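Local coordinates for protein putative hydrolase (Chloroflexus aurantiacus J-10-fl, PDB 3CMN) that is of unconfirmed function but is probably a zinc-dependent hydrolase of the zincin-like metallopeptidase family, built largely of helices, at residues A27-R41 against I74-N86. Residues are numbered along the deposited sequence; the frame is centred on the assembly and turned at random.
Sequences ALRLSQWEQAPVDNR and IFVFDRREWLEAN
W33 lies against R80 at the start of helix 79-86, where a capping box formed by D78 and E81 opens the helix just after strand 74-76. Helix 27-31 runs nearly antiparallel to helix 79-86, their axes 155° apart, and the chain beyond it passes along the capped end. The tight part centres on the buried side chains of A27, S31, R79 and L83, with L28 at its border. L83 sends CD1 to L28 CD2 at 3.8 Å and CD2 to the methyl of A27, while L131 of helix 120-135 also touches L83. The extended chain of R79 brings NH1 to S31 O, 3.1 Å away and nearly in line with the carbonyl bond; A36 CB sits over one guanidinium face, and NE is hydrogen-bonded to N162 OD1. A water links the loop to the helix start, accepting from R79 N at 2.7 Å and lying within hydrogen-bonding distance of W33 O and A36 O.

Toward solvent the packing rests on long side chains. R80 has CG anti to the backbone N (chi1 -178°), which lays its extended chain along the W33 ring, with CD 3.6 Å from the centroid of the six-membered ring in a CH-pi contact over the face; its guanidinium gives at most a weak cation-pi attraction. E34 CG covers the opposite face of the indole. An alanine in place of W33 would take away this ring and would probably leave the aliphatic part of R80 uncovered and free to swing. R41 NH1 donates to the syn lone pair of E81 OE1 (3.3 Å), a bent bond within the R41-E81 salt bridge, the oxygen tilted from the guanidinium plane. Beside R41, V38 CG1 packs on CB of buried D78 at 3.6 Å, and D78 N uses the anti lone pair of E81 OE1.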
ATOM      1  N   ALA A  27      -1.896   8.751  20.035  1.00 27.43           N
ATOM      2  CA  ALA A  27      -1.430   7.679  19.162  1.00 25.86           C
ATOM      3  C   ALA A  27      -0.460   6.768  19.895  1.00 25.50           C
ATOM      4  O   ALA A  27      -0.592   5.550  19.855  1.00 25.86           O
ATOM      5  CB  ALA A  27      -0.754   8.263  17.919  1.00 24.25           C
ATOM      6  N   LEU A  28       0.522   7.371  20.552  1.00 25.51           N
ATOM      7  CA  LEU A  28       1.519   6.616  21.305  1.00 27.38           C
ATOM      8  C   LEU A  28       0.902   5.703  22.354  1.00 29.19           C
ATOM      9  O   LEU A  28       1.334   4.561  22.533  1.00 29.70           O
ATOM     10  CB  LEU A  28       2.504   7.569  21.982  1.00 26.42           C
ATOM     11  CG  LEU A  28       3.517   8.193  21.019  1.00 26.89           C
ATOM     12  CD1 LEU A  28       4.294   9.315  21.726  1.00 26.80           C
ATOM     13  CD2 LEU A  28       4.479   7.102  20.542  1.00 25.70           C
ATOM     14  N   ARG A  29      -0.125   6.205  23.032  1.00 32.22           N
ATOM     15  CA  ARG A  29      -0.789   5.441  24.074  1.00 32.76           C
ATOM     16  C   ARG A  29      -1.716   4.356  23.578  1.00 33.26           C
ATOM     17  O   ARG A  29      -1.711   3.258  24.116  1.00 34.03           O
ATOM     18  CB  ARG A  29      -1.517   6.389  25.022  1.00 35.68           C
ATOM     19  CG  ARG A  29      -0.529   7.309  25.686  1.00 38.43           C
ATOM     20  CD  ARG A  29      -0.889   7.681  27.087  1.00 41.69           C
ATOM     21  NE  ARG A  29      -1.243   6.552  27.949  1.00 43.30           N
ATOM     22  CZ  ARG A  29      -0.501   5.469  28.156  1.00 44.96           C
ATOM     23  NH1 ARG A  29       0.677   5.316  27.554  1.00 45.93           N
ATOM     24  NH2 ARG A  29      -0.933   4.543  28.998  1.00 45.44           N
ATOM     25  N   LEU A  30      -2.490   4.636  22.542  1.00 33.15           N
ATOM     26  CA  LEU A  30      -3.392   3.628  22.017  1.00 32.28           C
ATOM     27  C   LEU A  30      -2.613   2.532  21.276  1.00 32.66           C
ATOM     28  O   LEU A  30      -3.076   1.394  21.169  1.00 32.06           O
ATOM     29  CB  LEU A  30      -4.418   4.286  21.090  1.00 35.56           C
ATOM     30  CG  LEU A  30      -5.808   3.636  21.049  1.00 37.64           C
ATOM     31  CD1 LEU A  30      -6.825   4.637  20.542  1.00 39.82           C
ATOM     32  CD2 LEU A  30      -5.784   2.399  20.162  1.00 39.02           C
ATOM     33  N   SER A  31      -1.424   2.861  20.780  1.00 30.02           N
ATOM     34  CA  SER A  31      -0.623   1.869  20.064  1.00 29.95           C
ATOM     35  C   SER A  31      -0.125   0.754  20.996  1.00 30.64           C
ATOM     36  O   SER A  31       0.161  -0.352  20.545  1.00 31.63           O
ATOM     37  CB  SER A  31       0.578   2.534  19.383  1.00 28.62           C
ATOM     38  OG  SER A  31       1.564   2.896  20.330  1.00 26.00           O
ATOM     39  N   GLN A  32      -0.028   1.057  22.293  1.00 31.36           N
ATOM     40  CA  GLN A  32       0.437   0.098  23.297  1.00 31.82           C
ATOM     41  C   GLN A  32       1.785  -0.465  22.866  1.00 31.23           C
ATOM     42  O   GLN A  32       2.035  -1.666  22.963  1.00 28.96           O
ATOM     43  CB  GLN A  32      -0.583  -1.044  23.458  1.00 32.48           C
ATOM     44  CG  GLN A  32      -2.001  -0.548  23.696  1.00 37.70           C
ATOM     45  CD  GLN A  32      -3.015  -1.666  23.905  1.00 41.10           C
ATOM     46  OE1 GLN A  32      -2.829  -2.791  23.441  1.00 44.37           O
ATOM     47  NE2 GLN A  32      -4.107  -1.350  24.587  1.00 42.04           N
ATOM     48  N   TRP A  33       2.660   0.417  22.403  1.00 30.79           N
ATOM     49  CA  TRP A  33       3.958  -0.018  21.917  1.00 31.15           C
ATOM     50  C   TRP A  33       4.785  -0.774  22.942  1.00 32.44           C
ATOM     51  O   TRP A  33       5.504  -1.709  22.582  1.00 32.11           O
ATOM     52  CB  TRP A  33       4.765   1.170  21.370  1.00 27.99           C
ATOM     53  CG  TRP A  33       5.096   2.213  22.383  1.00 28.50           C
ATOM     54  CD1 TRP A  33       4.341   3.306  22.724  1.00 27.61           C
ATOM     55  CD2 TRP A  33       6.274   2.268  23.198  1.00 27.41           C
ATOM     56  NE1 TRP A  33       4.978   4.034  23.696  1.00 26.23           N
ATOM     57  CE2 TRP A  33       6.168   3.420  24.007  1.00 27.92           C
ATOM     58  CE3 TRP A  33       7.412   1.456  23.323  1.00 28.39           C
ATOM     59  CZ2 TRP A  33       7.161   3.783  24.934  1.00 28.81           C
ATOM     60  CZ3 TRP A  33       8.401   1.818  24.246  1.00 27.91           C
ATOM     61  CH2 TRP A  33       8.265   2.973  25.037  1.00 27.62           C
ATOM     62  N   GLU A  34       4.676  -0.389  24.213  1.00 33.85           N
ATOM     63  CA  GLU A  34       5.450  -1.040  25.268  1.00 35.15           C
ATOM     64  C   GLU A  34       5.180  -2.536  25.382  1.00 35.88           C
ATOM     65  O   GLU A  34       6.052  -3.297  25.781  1.00 36.31           O
ATOM     66  CB  GLU A  34       5.190  -0.381  26.628  1.00 37.22           C
ATOM     67  CG  GLU A  34       5.375   1.132  26.646  1.00 39.42           C
ATOM     68  CD  GLU A  34       4.096   1.886  26.301  1.00 38.83           C
ATOM     69  OE1 GLU A  34       3.198   1.286  25.678  1.00 39.19           O
ATOM     70  OE2 GLU A  34       3.993   3.082  26.641  1.00 40.01           O
ATOM     71  N   GLN A  35       3.975  -2.962  25.022  1.00 37.42           N
ATOM     72  CA  GLN A  35       3.614  -4.375  25.114  1.00 37.15           C
ATOM     73  C   GLN A  35       4.058  -5.204  23.928  1.00 35.79           C
ATOM     74  O   GLN A  35       3.918  -6.425  23.936  1.00 35.60           O
ATOM     75  CB  GLN A  35       2.099  -4.541  25.263  1.00 40.63           C
ATOM     76  CG  GLN A  35       1.538  -4.104  26.597  1.00 45.52           C
ATOM     77  CD  GLN A  35       0.150  -4.676  26.848  1.00 51.95           C
ATOM     78  OE1 GLN A  35       0.005  -5.834  27.266  1.00 53.67           O
ATOM     79  NE2 GLN A  35      -0.880  -3.874  26.580  1.00 53.02           N
ATOM     80  N   ALA A  36       4.585  -4.558  22.900  1.00 33.94           N
ATOM     81  CA  ALA A  36       4.993  -5.302  21.727  1.00 34.28           C
ATOM     82  C   ALA A  36       6.366  -4.905  21.213  1.00 34.22           C
ATOM     83  O   ALA A  36       6.511  -4.478  20.069  1.00 32.35           O
ATOM     84  CB  ALA A  36       3.942  -5.140  20.629  1.00 34.05           C
ATOM     85  N   PRO A  37       7.395  -5.040  22.060  1.00 34.45           N
ATOM     86  CA  PRO A  37       8.755  -4.688  21.656  1.00 35.39           C
ATOM     87  C   PRO A  37       9.220  -5.707  20.631  1.00 36.53           C
ATOM     88  O   PRO A  37       8.710  -6.828  20.605  1.00 36.96           O
ATOM     89  CB  PRO A  37       9.541  -4.802  22.963  1.00 35.70           C
ATOM     90  CG  PRO A  37       8.857  -5.948  23.633  1.00 34.80           C
ATOM     91  CD  PRO A  37       7.389  -5.615  23.417  1.00 34.34           C
ATOM     92  N   VAL A  38      10.167  -5.336  19.778  1.00 35.17           N
ATOM     93  CA  VAL A  38      10.644  -6.304  18.807  1.00 36.05           C
ATOM     94  C   VAL A  38      11.670  -7.193  19.513  1.00 36.28           C
ATOM     95  O   VAL A  38      12.513  -6.715  20.290  1.00 35.53           O
ATOM     96  CB  VAL A  38      11.295  -5.638  17.535  1.00 36.71           C
ATOM     97  CG1 VAL A  38      10.909  -4.168  17.443  1.00 36.13           C
ATOM     98  CG2 VAL A  38      12.811  -5.815  17.547  1.00 35.21           C
ATOM     99  N   ASP A  39      11.571  -8.493  19.267  1.00 36.38           N
ATOM    100  CA  ASP A  39      12.515  -9.436  19.846  1.00 37.08           C
ATOM    101  C   ASP A  39      13.554  -9.715  18.775  1.00 36.08           C
ATOM    102  O   ASP A  39      13.221  -9.792  17.593  1.00 35.46           O
ATOM    103  CB  ASP A  39      11.829 -10.749  20.226  1.00 38.86           C
ATOM    104  CG  ASP A  39      10.886 -10.600  21.397  1.00 41.62           C
ATOM    105  OD1 ASP A  39      11.317 -10.073  22.446  1.00 42.12           O
ATOM    106  OD2 ASP A  39       9.716 -11.019  21.267  1.00 44.01           O
ATOM    107  N   ASN A  40      14.808  -9.853  19.193  1.00 35.83           N
ATOM    108  CA  ASN A  40      15.905 -10.146  18.273  1.00 35.46           C
ATOM    109  C   ASN A  40      15.891  -9.302  17.016  1.00 33.51           C
ATOM    110  O   ASN A  40      15.676  -9.810  15.913  1.00 30.97           O
ATOM    111  CB  ASN A  40      15.876 -11.621  17.884  1.00 36.14           C
ATOM    112  CG  ASN A  40      16.164 -12.517  19.048  1.00 38.77           C
ATOM    113  OD1 ASN A  40      17.267 -12.485  19.605  1.00 40.96           O
ATOM    114  ND2 ASN A  40      15.174 -13.317  19.444  1.00 38.04           N
ATOM    115  N   ARG A  41      16.124  -8.009  17.191  1.00 34.03           N
ATOM    116  CA  ARG A  41      16.146  -7.090  16.071  1.00 34.13           C
ATOM    117  C   ARG A  41      17.282  -7.512  15.158  1.00 32.92           C
ATOM    118  O   ARG A  41      17.140  -7.528  13.935  1.00 32.74           O
ATOM    119  CB  ARG A  41      16.377  -5.659  16.559  1.00 34.52           C
ATOM    120  CG  ARG A  41      16.263  -4.621  15.459  1.00 36.21           C
ATOM    121  CD  ARG A  41      16.508  -3.225  15.982  1.00 36.91           C
ATOM    122  NE  ARG A  41      15.632  -2.912  17.105  1.00 37.79           N
ATOM    123  CZ  ARG A  41      14.404  -2.423  17.001  1.00 35.98           C
ATOM    124  NH1 ARG A  41      13.876  -2.176  15.816  1.00 36.79           N
ATOM    125  NH2 ARG A  41      13.703  -2.185  18.097  1.00 37.91           N
ATOM    126  N   ILE A  74      17.129  -1.272   5.387  1.00 38.90           N
ATOM    127  CA  ILE A  74      15.883  -1.869   5.833  1.00 39.29           C
ATOM    128  C   ILE A  74      15.738  -1.567   7.309  1.00 38.23           C
ATOM    129  O   ILE A  74      16.710  -1.606   8.066  1.00 39.71           O
ATOM    130  CB  ILE A  74      15.832  -3.419   5.596  1.00 40.78           C
ATOM    131  CG1 ILE A  74      17.050  -4.102   6.215  1.00 40.17           C
ATOM    132  CG2 ILE A  74      15.731  -3.724   4.102  1.00 41.15           C
ATOM    133  CD1 ILE A  74      16.863  -4.478   7.668  1.00 43.01           C
ATOM    134  N   PHE A  75      14.525  -1.238   7.720  1.00 36.36           N
ATOM    135  CA  PHE A  75      14.294  -0.945   9.118  1.00 34.15           C
ATOM    136  C   PHE A  75      13.250  -1.897   9.699  1.00 33.78           C
ATOM    137  O   PHE A  75      12.217  -2.148   9.090  1.00 32.99           O
ATOM    138  CB  PHE A  75      13.808   0.497   9.287  1.00 35.06           C
ATOM    139  CG  PHE A  75      14.598   1.518   8.504  1.00 34.75           C
ATOM    140  CD1 PHE A  75      14.058   2.105   7.359  1.00 34.16           C
ATOM    141  CD2 PHE A  75      15.867   1.914   8.925  1.00 35.46           C
ATOM    142  CE1 PHE A  75      14.770   3.083   6.637  1.00 33.87           C
ATOM    143  CE2 PHE A  75      16.590   2.883   8.215  1.00 35.20           C
ATOM    144  CZ  PHE A  75      16.035   3.471   7.066  1.00 33.25           C
ATOM    145  N   VAL A  76      13.550  -2.441  10.874  1.00 32.08           N
ATOM    146  CA  VAL A  76      12.637  -3.316  11.597  1.00 30.71           C
ATOM    147  C   VAL A  76      12.048  -2.348  12.629  1.00 30.67           C
ATOM    148  O   VAL A  76      12.768  -1.854  13.497  1.00 31.31           O
ATOM    149  CB  VAL A  76      13.411  -4.463  12.331  1.00 31.89           C
ATOM    150  CG1 VAL A  76      12.451  -5.354  13.100  1.00 29.67           C
ATOM    151  CG2 VAL A  76      14.190  -5.289  11.323  1.00 32.44           C
ATOM    152  N   PHE A  77      10.758  -2.050  12.517  1.00 27.56           N
ATOM    153  CA  PHE A  77      10.106  -1.122  13.440  1.00 26.78           C
ATOM    154  C   PHE A  77       9.239  -1.813  14.485  1.00 28.41           C
ATOM    155  O   PHE A  77       8.753  -2.923  14.280  1.00 25.84           O
ATOM    156  CB  PHE A  77       9.159  -0.158  12.690  1.00 24.18           C
ATOM    157  CG  PHE A  77       9.835   0.951  11.908  1.00 24.61           C
ATOM    158  CD1 PHE A  77       9.064   1.754  11.061  1.00 24.39           C
ATOM    159  CD2 PHE A  77      11.195   1.214  12.018  1.00 24.79           C
ATOM    160  CE1 PHE A  77       9.621   2.796  10.331  1.00 24.25           C
ATOM    161  CE2 PHE A  77      11.778   2.256  11.293  1.00 29.10           C
ATOM    162  CZ  PHE A  77      10.985   3.055  10.441  1.00 27.06           C
ATOM    163  N   ASP A  78       9.049  -1.126  15.609  1.00 29.88           N
ATOM    164  CA  ASP A  78       8.128  -1.585  16.642  1.00 31.33           C
ATOM    165  C   ASP A  78       7.035  -0.536  16.387  1.00 30.59           C
ATOM    166  O   ASP A  78       7.183   0.295  15.480  1.00 29.76           O
ATOM    167  CB  ASP A  78       8.701  -1.430  18.055  1.00 33.51           C
ATOM    168  CG  ASP A  78       8.761   0.011  18.502  1.00 37.35           C
ATOM    169  OD1 ASP A  78       9.602   0.758  17.981  1.00 39.73           O
ATOM    170  OD2 ASP A  78       7.955   0.409  19.373  1.00 45.13           O
ATOM    171  N   ARG A  79       5.960  -0.548  17.166  1.00 29.40           N
ATOM    172  CA  ARG A  79       4.870   0.404  16.943  1.00 28.02           C
ATOM    173  C   ARG A  79       5.244   1.856  17.220  1.00 28.15           C
ATOM    174  O   ARG A  79       4.745   2.764  16.562  1.00 28.87           O
ATOM    175  CB  ARG A  79       3.649   0.008  17.776  1.00 26.52           C
ATOM    176  CG  ARG A  79       3.078  -1.342  17.376  1.00 25.52           C
ATOM    177  CD  ARG A  79       1.941  -1.763  18.272  1.00 24.41           C
ATOM    178  NE  ARG A  79       1.513  -3.121  17.957  1.00 27.62           N
ATOM    179  CZ  ARG A  79       0.789  -3.879  18.771  1.00 27.45           C
ATOM    180  NH1 ARG A  79       0.418  -3.408  19.950  1.00 26.90           N
ATOM    181  NH2 ARG A  79       0.446  -5.101  18.407  1.00 27.87           N
ATOM    182  N   ARG A  80       6.128   2.072  18.186  1.00 28.38           N
ATOM    183  CA  ARG A  80       6.547   3.421  18.523  1.00 28.65           C
ATOM    184  C   ARG A  80       7.369   4.018  17.381  1.00 28.01           C
ATOM    185  O   ARG A  80       7.173   5.175  16.993  1.00 28.58           O
ATOM    186  CB  ARG A  80       7.370   3.409  19.809  1.00 29.98           C
ATOM    187  CG  ARG A  80       7.812   4.785  20.251  1.00 32.27           C
ATOM    188  CD  ARG A  80       8.602   4.729  21.535  1.00 34.15           C
ATOM    189  NE  ARG A  80       8.765   6.067  22.095  1.00 37.46           N
ATOM    190  CZ  ARG A  80       9.697   6.939  21.725  1.00 38.86           C
ATOM    191  NH1 ARG A  80      10.585   6.629  20.786  1.00 37.06           N
ATOM    192  NH2 ARG A  80       9.731   8.133  22.300  1.00 39.36           N
ATOM    193  N   GLU A  81       8.291   3.227  16.845  1.00 26.93           N
ATOM    194  CA  GLU A  81       9.115   3.699  15.743  1.00 26.30           C
ATOM    195  C   GLU A  81       8.263   3.931  14.504  1.00 25.48           C
ATOM    196  O   GLU A  81       8.496   4.875  13.755  1.00 25.32           O
ATOM    197  CB  GLU A  81      10.237   2.709  15.449  1.00 26.66           C
ATOM    198  CG  GLU A  81      11.202   2.544  16.611  1.00 30.64           C
ATOM    199  CD  GLU A  81      12.219   1.454  16.370  1.00 32.46           C
ATOM    200  OE1 GLU A  81      11.810   0.346  15.946  1.00 36.36           O
ATOM    201  OE2 GLU A  81      13.422   1.698  16.609  1.00 33.60           O
ATOM    202  N   TRP A  82       7.267   3.083  14.288  1.00 23.92           N
ATOM    203  CA  TRP A  82       6.416   3.282  13.132  1.00 25.03           C
ATOM    204  C   TRP A  82       5.738   4.652  13.241  1.00 25.80           C
ATOM    205  O   TRP A  82       5.657   5.392  12.259  1.00 26.32           O
ATOM    206  CB  TRP A  82       5.356   2.180  13.024  1.00 24.77           C
ATOM    207  CG  TRP A  82       4.467   2.367  11.837  1.00 23.10           C
ATOM    208  CD1 TRP A  82       4.758   2.061  10.538  1.00 21.96           C
ATOM    209  CD2 TRP A  82       3.174   2.985  11.826  1.00 21.84           C
ATOM    210  NE1 TRP A  82       3.726   2.454   9.720  1.00 23.29           N
ATOM    211  CE2 TRP A  82       2.741   3.025  10.482  1.00 20.75           C
ATOM    212  CE3 TRP A  82       2.338   3.511  12.821  1.00 21.84           C
ATOM    213  CZ2 TRP A  82       1.505   3.572  10.103  1.00 22.01           C
ATOM    214  CZ3 TRP A  82       1.109   4.055  12.450  1.00 24.58           C
ATOM    215  CH2 TRP A  82       0.705   4.081  11.096  1.00 21.79           C
ATOM    216  N   LEU A  83       5.271   4.981  14.442  1.00 26.37           N
ATOM    217  CA  LEU A  83       4.599   6.250  14.714  1.00 28.91           C
ATOM    218  C   LEU A  83       5.503   7.476  14.579  1.00 29.76           C
ATOM    219  O   LEU A  83       5.140   8.443  13.922  1.00 30.16           O
ATOM    220  CB  LEU A  83       3.990   6.243  16.124  1.00 30.08           C
ATOM    221  CG  LEU A  83       2.664   5.515  16.342  1.00 30.40           C
ATOM    222  CD1 LEU A  83       2.365   5.495  17.841  1.00 30.49           C
ATOM    223  CD2 LEU A  83       1.538   6.219  15.574  1.00 30.80           C
ATOM    224  N   GLU A  84       6.667   7.432  15.220  1.00 31.17           N
ATOM    225  CA  GLU A  84       7.623   8.538  15.169  1.00 32.13           C
ATOM    226  C   GLU A  84       8.026   8.863  13.737  1.00 32.86           C
ATOM    227  O   GLU A  84       8.280  10.023  13.391  1.00 34.11           O
ATOM    228  CB  GLU A  84       8.892   8.198  15.961  1.00 33.48           C
ATOM    229  CG  GLU A  84       8.703   7.998  17.470  1.00 37.12           C
ATOM    230  CD  GLU A  84       8.122   9.232  18.170  1.00 40.59           C
ATOM    231  OE1 GLU A  84       8.173  10.334  17.573  1.00 40.60           O
ATOM    232  OE2 GLU A  84       7.629   9.106  19.322  1.00 40.07           O
ATOM    233  N   ALA A  85       8.079   7.832  12.904  1.00 31.17           N
ATOM    234  CA  ALA A  85       8.484   7.984  11.514  1.00 30.98           C
ATOM    235  C   ALA A  85       7.377   8.393  10.550  1.00 30.42           C
ATOM    236  O   ALA A  85       7.657   8.877   9.461  1.00 31.73           O
ATOM    237  CB  ALA A  85       9.113   6.683  11.029  1.00 29.10           C
ATOM    238  N   ASN A  86       6.127   8.217  10.961  1.00 30.39           N
ATOM    239  CA  ASN A  86       4.976   8.497  10.105  1.00 29.90           C
ATOM    240  C   ASN A  86       4.035   9.607  10.548  1.00 28.95           C
ATOM    241  O   ASN A  86       3.182  10.033   9.774  1.00 26.84           O
ATOM    242  CB  ASN A  86       4.132   7.220   9.957  1.00 31.85           C
ATOM    243  CG  ASN A  86       4.764   6.201   9.041  1.00 34.75           C
ATOM    244  OD1 ASN A  86       4.680   6.322   7.819  1.00 37.99           O
ATOM    245  ND2 ASN A  86       5.411   5.192   9.622  1.00 34.34           N
TER
HETATM  246  O   HOH W   1       5.728  -1.999  19.489  1.00 28.06           O